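Local coordinates for protein thioesterase (PDB 3QMW) that probably hydrolyses thioesters as an alpha/beta-hydrolase-fold thioesterase of the prodiginine biosynthetic pathway of Streptomyces coelicolor, at residues Leu153-Val156 against Ile157-Leu160; Ala171-Phe174 against Asp175-Pro179; Glu217-Glu220 against Ala221-Pro224. All blocks are in the same frame, centred on the assembly; numbering follows the deposited sequence.

Contact 1: residues Leu153-Val156 against Ile157-Leu160; sequences LREV and IRDL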
loop_
_atom_site.group_PDB
_atom_site.type_symbol
_atom_site.label_atom_id
_atom_site.label_comp_id
_atom_site.label_asym_id
_atom_site.label_seq_id
_atom_site.Cartn_x
_atom_site.Cartn_y
_atom_site.Cartn_z
ATOM N N LEU D 153 29.895 7.349 16.930
ATOM C CA LEU D 153 28.708 6.537 16.689
ATOM C C LEU D 153 27.475 7.399 16.447
ATOM O O LEU D 153 26.536 6.972 15.782
ATOM C CB LEU D 153 28.459 5.616 17.881
ATOM C CG LEU D 153 27.320 4.608 17.765
ATOM C CD1 LEU D 153 27.624 3.628 16.651
ATOM C CD2 LEU D 153 27.122 3.891 19.088
ATOM N N ARG D 154 27.474 8.607 17.000
ATOM C CA ARG D 154 26.424 9.562 16.708
ATOM C C ARG D 154 26.527 9.968 15.251
ATOM O O ARG D 154 25.554 9.855 14.506
ATOM C CB ARG D 154 26.516 10.796 17.609
ATOM C CG ARG D 154 25.272 11.672 17.549
ATOM C CD ARG D 154 25.217 12.725 18.657
ATOM N NE ARG D 154 23.862 13.282 18.794
ATOM C CZ ARG D 154 23.549 14.575 18.959
ATOM N NH1 ARG D 154 24.484 15.527 19.001
ATOM N NH2 ARG D 154 22.268 14.930 19.065
ATOM N N GLU D 155 27.712 10.416 14.842
ATOM C CA GLU D 155 27.898 10.925 13.485
ATOM C C GLU D 155 27.663 9.841 12.422
ATOM O O GLU D 155 27.193 10.144 11.328
ATOM C CB GLU D 155 29.278 11.577 13.304
ATOM C CG GLU D 155 29.322 12.532 12.084
ATOM C CD GLU D 155 30.660 13.263 11.888
ATOM O OE1 GLU D 155 31.731 12.702 12.239
ATOM O OE2 GLU D 155 30.632 14.406 11.366
ATOM N N VAL D 156 27.967 8.588 12.744
ATOM C CA VAL D 156 27.721 7.491 11.806
ATOM C C VAL D 156 26.225 7.300 11.569
ATOM O O VAL D 156 25.797 7.121 10.439
ATOM C CB VAL D 156 28.368 6.160 12.268
ATOM C CG1 VAL D 156 27.540 4.952 11.818
ATOM C CG2 VAL D 156 29.805 6.064 11.758
ATOM N N ILE D 157 25.436 7.355 12.632
ATOM C CA ILE D 157 23.986 7.247 12.503
ATOM C C ILE D 157 23.397 8.461 11.776
ATOM O O ILE D 157 22.445 8.323 11.006
ATOM C CB ILE D 157 23.316 7.089 13.875
ATOM C CG1 ILE D 157 23.651 5.721 14.469
ATOM C CG2 ILE D 157 21.812 7.230 13.756
ATOM C CD1 ILE D 157 22.873 4.591 13.853
ATOM N N ARG D 158 23.974 9.638 12.024
ATOM C CA ARG D 158 23.534 10.883 11.382
ATOM C C ARG D 158 23.732 10.857 9.873
ATOM O O ARG D 158 22.860 11.297 9.131
ATOM C CB ARG D 158 24.286 12.082 11.952
ATOM C CG ARG D 158 23.887 13.424 11.331
ATOM C CD ARG D 158 24.588 14.606 12.007
ATOM N NE ARG D 158 24.386 14.619 13.462
ATOM C CZ ARG D 158 25.348 14.526 14.389
ATOM N NH1 ARG D 158 26.640 14.429 14.056
ATOM N NH2 ARG D 158 25.012 14.543 15.679
ATOM N N ASP D 159 24.881 10.348 9.434
ATOM C CA ASP D 159 25.223 10.298 8.012
ATOM C C ASP D 159 24.480 9.172 7.284
ATOM O O ASP D 159 24.455 9.142 6.052
ATOM C CB ASP D 159 26.743 10.147 7.823
ATOM C CG ASP D 159 27.533 11.307 8.425
ATOM O OD1 ASP D 159 27.061 12.465 8.378
ATOM O OD2 ASP D 159 28.636 11.060 8.952
ATOM N N LEU D 160 23.894 8.249 8.047
ATOM C CA LEU D 160 23.012 7.206 7.497
ATOM C C LEU D 160 21.535 7.610 7.545
ATOM O O LEU D 160 20.687 6.878 7.051
ATOM C CB LEU D 160 23.201 5.873 8.248
ATOM C CG LEU D 160 24.466 5.038 7.996
ATOM C CD1 LEU D 160 24.494 3.801 8.897
ATOM C CD2 LEU D 160 24.575 4.616 6.543
#
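Arg-154 and Arg-158, one helical turn apart, meet through their side chains: NH2 of Arg-158 sits over one face of the Arg-154 guanidinium, displaced toward its rim, and comes within 3.4 Å of CG of Arg-154. The two guanidinium planes stand 85° apart. Arg-158 gets there by a bend at chi3 (-54°), which folds its end back along the helix, whereas the Arg-154 chain runs extended from CG to NE. Two like charges this close would be expected to repel, with NH1 of Arg-154 3.5 Å from NH2 of Arg-158.

The tighter packing lies round the helix from the arginines, at Leu-153. This residue is buried, its side chain set against Leu-178, Leu-181 and Leu-185 of helix 178-189, and CG1 of Ile-157 lies 3.4 Å from O of Leu-153. Helix 150-159 belongs to the helical insertion between strands 129-132 and 203-208, consistent with the lid of this thioesterase family. Its middle bonds here, Arg-158 N to Arg-154 O and Asp-159 N to Glu-155 O, are both 3.0 Å; the flanking ones, Ile-157 N to Leu-153 O and Leu-160 N to Val-156 O, are weak. The Leu-160 side chain touches Ile-213 and residues of what is probably the Ser-His-Asp triad.

On the solvent side Glu-155 and Asp-159 are exposed. Their carboxylates, like in charge, keep apart, OE2 of Glu-155 4.6 Å from OD2 of Asp-159, though that OD2 comes within 2.9 Å of backbone O of Glu-155, two acceptors and no hydrogen bond.

Contact 2: residues Ala171-Phe174 against Asp175-Pro179; sequences AAYF and DRRLP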
loop_
_atom_site.group_PDB
_atom_site.type_symbol
_atom_site.label_atom_id
_atom_site.label_comp_id
_atom_site.label_asym_id
_atom_site.label_seq_id
_atom_site.Cartn_x
_atom_site.Cartn_y
_atom_site.Cartn_z
ATOM N N ALA D 171 17.604 13.238 19.413
ATOM C CA ALA D 171 18.858 13.603 20.066
ATOM C C ALA D 171 18.852 13.236 21.549
ATOM O O ALA D 171 19.826 12.680 22.059
ATOM C CB ALA D 171 19.114 15.086 19.903
ATOM N N ALA D 172 17.761 13.544 22.238
ATOM C CA ALA D 172 17.630 13.202 23.650
ATOM C C ALA D 172 17.628 11.692 23.814
ATOM O O ALA D 172 18.498 11.134 24.481
ATOM C CB ALA D 172 16.359 13.808 24.236
ATOM N N TYR D 173 16.659 11.040 23.175
ATOM C CA TYR D 173 16.516 9.579 23.225
ATOM C C TYR D 173 17.741 8.799 22.733
ATOM O O TYR D 173 17.848 7.598 22.974
ATOM C CB TYR D 173 15.292 9.126 22.408
ATOM C CG TYR D 173 14.029 8.961 23.219
ATOM C CD1 TYR D 173 13.956 8.011 24.235
ATOM C CD2 TYR D 173 12.904 9.738 22.961
ATOM C CE1 TYR D 173 12.804 7.848 24.982
ATOM C CE2 TYR D 173 11.744 9.587 23.705
ATOM C CZ TYR D 173 11.700 8.642 24.715
ATOM O OH TYR D 173 10.553 8.486 25.462
ATOM N N PHE D 174 18.647 9.471 22.024
ATOM C CA PHE D 174 19.821 8.813 21.478
ATOM C C PHE D 174 20.775 8.447 22.611
ATOM O O PHE D 174 21.124 7.280 22.798
ATOM C CB PHE D 174 20.501 9.707 20.441
ATOM C CG PHE D 174 21.597 9.021 19.677
ATOM C CD1 PHE D 174 21.323 7.892 18.910
ATOM C CD2 PHE D 174 22.901 9.503 19.717
ATOM C CE1 PHE D 174 22.334 7.246 18.198
ATOM C CE2 PHE D 174 23.913 8.864 19.013
ATOM C CZ PHE D 174 23.629 7.731 18.248
ATOM N N ASP D 175 21.168 9.450 23.377
ATOM C CA ASP D 175 21.952 9.232 24.573
ATOM C C ASP D 175 21.414 8.031 25.351
ATOM O O ASP D 175 22.128 7.055 25.566
ATOM C CB ASP D 175 21.935 10.490 25.445
ATOM C CG ASP D 175 22.803 10.360 26.687
ATOM O OD1 ASP D 175 24.001 10.005 26.564
ATOM O OD2 ASP D 175 22.285 10.627 27.794
ATOM N N ARG D 176 20.147 8.085 25.738
ATOM C CA ARG D 176 19.582 7.047 26.596
ATOM C C ARG D 176 19.678 5.623 26.037
ATOM O O ARG D 176 19.824 4.664 26.807
ATOM C CB ARG D 176 18.117 7.337 26.934
ATOM C CG ARG D 176 17.337 6.061 27.293
ATOM C CD ARG D 176 15.964 6.318 27.837
ATOM N NE ARG D 176 15.968 6.341 29.298
ATOM C CZ ARG D 176 14.879 6.216 30.055
ATOM N NH1 ARG D 176 13.676 6.051 29.500
ATOM N NH2 ARG D 176 14.987 6.248 31.382
ATOM N N ARG D 177 19.580 5.476 24.719
ATOM C CA ARG D 177 19.515 4.145 24.121
ATOM C C ARG D 177 20.850 3.662 23.543
ATOM O O ARG D 177 20.877 2.672 22.813
ATOM C CB ARG D 177 18.400 4.092 23.062
ATOM C CG ARG D 177 17.021 4.442 23.630
ATOM C CD ARG D 177 15.884 3.674 22.966
ATOM N NE ARG D 177 14.634 3.788 23.722
ATOM C CZ ARG D 177 14.471 3.348 24.965
ATOM N NH1 ARG D 177 15.482 2.782 25.604
ATOM N NH2 ARG D 177 13.309 3.486 25.572
ATOM N N LEU D 178 21.947 4.345 23.883
ATOM C CA LEU D 178 23.306 3.938 23.433
ATOM C C LEU D 178 23.769 2.536 23.865
ATOM O O LEU D 178 24.323 1.798 23.049
ATOM C CB LEU D 178 24.359 4.965 23.855
ATOM C CG LEU D 178 24.747 5.954 22.768
ATOM C CD1 LEU D 178 25.538 7.091 23.364
ATOM C CD2 LEU D 178 25.539 5.239 21.695
ATOM N N PRO D 179 23.581 2.174 25.147
ATOM C CA PRO D 179 23.798 0.790 25.529
ATOM C C PRO D 179 23.111 -0.205 24.603
ATOM O O PRO D 179 23.733 -1.156 24.133
ATOM C CB PRO D 179 23.187 0.712 26.938
ATOM C CG PRO D 179 23.119 2.118 27.429
ATOM C CD PRO D 179 23.557 3.045 26.330
#
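The Tyr-173 ring and the Arg-177 guanidinium approach each other at a slant: CD1 of Tyr-173 is 4.3 Å from NE of Arg-177. One face of that guanidinium has CD of the neighbouring Arg-176 above it, offset toward the rim. Arg-177 is modelled in two conformers, and its side-chain contacts given here hold for one of them, so they are tentative. CD of Arg-176 also lies obliquely beside the Tyr-173 ring, 4.5 Å from its CD1, so the phenol and the two arginine chains form a loose cluster. Phe-174 sends its ring elsewhere; with CG anti to the backbone N (chi1 -171°), the ring swings over to Leu-163 and to Arg-154 of helix 150-159.

Beneath the side chains the backbone changes helix. Helix 169-176 ends at Arg-176, Arg-177 breaks the helical conformation (phi -100°) and stands at the N-cap position of helix 178-189, and the chain enters that helix through Leu-178 and Pro-179. Both helices come in the chain between strands 129-132 and 203-208, in the insertion that probably forms the lid of this alpha/beta-hydrolase. The amide of Arg-177 marks the junction, donating to O of Tyr-173 at 3.2 Å with a bent N-H...O angle of 137° and, more weakly, to O of Phe-174 at 3.1 Å. In the same conformer CG of Arg-177 rests 3.3 Å from that Tyr-173 oxygen, and the side chain also touches Arg-67 and Leu-71. Leu-178, the buried residue here, packs against Asp-150, whereas Tyr-173, Asp-175 and Arg-176 are exposed.

Contact 3: residues Glu217-Glu220 against Ala221-Pro224; sequences EMVE and AWRP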
loop_
_atom_site.group_PDB
_atom_site.type_symbol
_atom_site.label_atom_id
_atom_site.label_comp_id
_atom_site.label_asym_id
_atom_site.label_seq_id
_atom_site.Cartn_x
_atom_site.Cartn_y
_atom_site.Cartn_z
ATOM N N GLU D 217 23.750 -5.107 -4.883
ATOM C CA GLU D 217 24.535 -6.347 -4.905
ATOM C C GLU D 217 24.537 -7.090 -3.550
ATOM O O GLU D 217 24.539 -8.327 -3.524
ATOM C CB GLU D 217 25.974 -6.067 -5.375
ATOM C CG GLU D 217 26.770 -5.138 -4.450
ATOM C CD GLU D 217 28.151 -4.769 -4.981
ATOM O OE1 GLU D 217 28.630 -5.493 -5.886
ATOM O OE2 GLU D 217 28.753 -3.769 -4.512
ATOM N N MET D 218 24.531 -6.342 -2.442
ATOM C CA MET D 218 24.458 -6.935 -1.100
ATOM C C MET D 218 23.084 -7.540 -0.850
ATOM O O MET D 218 22.964 -8.625 -0.284
ATOM C CB MET D 218 24.746 -5.894 -0.007
ATOM C CG MET D 218 26.198 -5.458 0.097
ATOM S SD MET D 218 26.442 -4.025 1.184
ATOM C CE MET D 218 28.187 -3.704 0.911
ATOM N N VAL D 219 22.051 -6.824 -1.273
ATOM C CA VAL D 219 20.679 -7.283 -1.098
ATOM C C VAL D 219 20.380 -8.404 -2.086
ATOM O O VAL D 219 19.656 -9.345 -1.768
ATOM C CB VAL D 219 19.670 -6.134 -1.278
ATOM C CG1 VAL D 219 18.249 -6.607 -0.960
ATOM C CG2 VAL D 219 20.060 -4.958 -0.385
ATOM N N GLU D 220 20.953 -8.304 -3.280
ATOM C CA GLU D 220 20.879 -9.381 -4.254
ATOM C C GLU D 220 21.409 -10.683 -3.666
ATOM O O GLU D 220 20.890 -11.753 -3.970
ATOM C CB GLU D 220 21.682 -9.026 -5.509
ATOM C CG GLU D 220 21.575 -10.053 -6.668
ATOM C CD GLU D 220 20.188 -10.111 -7.301
ATOM O OE1 GLU D 220 19.487 -9.072 -7.321
ATOM O OE2 GLU D 220 19.799 -11.194 -7.786
ATOM N N ALA D 221 22.433 -10.587 -2.819
ATOM C CA ALA D 221 23.077 -11.764 -2.214
ATOM C C ALA D 221 22.159 -12.649 -1.344
ATOM O O ALA D 221 22.544 -13.754 -0.978
ATOM C CB ALA D 221 24.318 -11.329 -1.417
ATOM N N TRP D 222 20.961 -12.173 -1.017
ATOM C CA TRP D 222 19.966 -12.978 -0.294
ATOM C C TRP D 222 19.349 -14.093 -1.143
ATOM O O TRP D 222 18.724 -15.009 -0.601
ATOM C CB TRP D 222 18.809 -12.093 0.199
ATOM C CG TRP D 222 19.088 -11.307 1.433
ATOM C CD1 TRP D 222 19.617 -10.049 1.505
ATOM C CD2 TRP D 222 18.820 -11.708 2.784
ATOM N NE1 TRP D 222 19.699 -9.648 2.813
ATOM C CE2 TRP D 222 19.222 -10.650 3.618
ATOM C CE3 TRP D 222 18.284 -12.862 3.366
ATOM C CZ2 TRP D 222 19.112 -10.712 5.004
ATOM C CZ3 TRP D 222 18.173 -12.922 4.745
ATOM C CH2 TRP D 222 18.588 -11.857 5.547
ATOM N N ARG D 223 19.482 -13.988 -2.466
ATOM C CA ARG D 223 18.737 -14.846 -3.394
ATOM C C ARG D 223 18.910 -16.334 -3.081
ATOM O O ARG D 223 17.910 -17.037 -2.878
ATOM C CB ARG D 223 19.121 -14.537 -4.855
ATOM C CG ARG D 223 18.472 -15.446 -5.912
ATOM C CD ARG D 223 18.948 -15.090 -7.318
ATOM N NE ARG D 223 18.624 -13.704 -7.665
ATOM C CZ ARG D 223 17.424 -13.270 -8.054
ATOM N NH1 ARG D 223 16.387 -14.101 -8.161
ATOM N NH2 ARG D 223 17.254 -11.985 -8.336
ATOM N N PRO D 224 20.175 -16.811 -3.010
ATOM C CA PRO D 224 20.404 -18.228 -2.735
ATOM C C PRO D 224 20.081 -18.658 -1.302
ATOM O O PRO D 224 20.240 -19.833 -0.992
ATOM C CB PRO D 224 21.900 -18.399 -3.017
ATOM C CG PRO D 224 22.481 -17.074 -2.721
ATOM C CD PRO D 224 21.449 -16.082 -3.174
#
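A bend at chi2 (68°) in Glu-220 and another at chi3 (-60°) in Arg-223 bring carboxylate and guanidinium together, the two chains lying side by side and pointing the same way. OE2 of Glu-220 then takes both donors of the side-on grip: NH2 of Arg-223 at 2.7 Å, on the syn side of the carboxylate, and NE of Arg-223 at 2.8 Å, nearly in line with the C-O bond. The oxygen sits in the guanidinium plane, and the carboxylate is turned 27° from it. OE1 of Glu-220 has a second partner, forming a salt bridge with NE of Arg-232 in strand 230-235, so the carboxylate is shared between two arginines.

The backbone between them is bonded too. N of Arg-223 bonds to O of Glu-220 at 3.0 Å, and just before it N of Trp-222 reaches O of Val-219 at 3.2 Å. That Val-219 oxygen also lies at the edge of the indole, 3.3 Å from CD1 of Trp-222. The indole is buried, its NE1 donating to O of Ser-134, and it packs on Pro-137 and Phe-230; Val-219 touches Ala-205 and Ser-207. The backbone forms a type I beta turn from Glu-220 to Arg-223, and the salt bridge spans its ends; by this turn helix 216-220 ends and the chain heads for the last strand of the alpha/beta-hydrolase sheet.

How the contacts relate
From the N terminus the contacts come in series, with none nested or crossed, and each is local, closing only a turn or two of backbone. Contact 1 lies within helix 150-159. Contact 2 follows at the junction of helices 169-176 and 178-189, and touches it directly: NH2 of Arg-154 lies 3.3 Å from CB of Ala-171, so helix 150-159 packs against helices 169-176 and 178-189, on the same side of the chain's centre. Contact 3 comes after strand 203-208, ending helix 216-220 before strand 230-235. It stands apart, its centre about 25 Å from that of contact 1 and about 32 Å from that of contact 2.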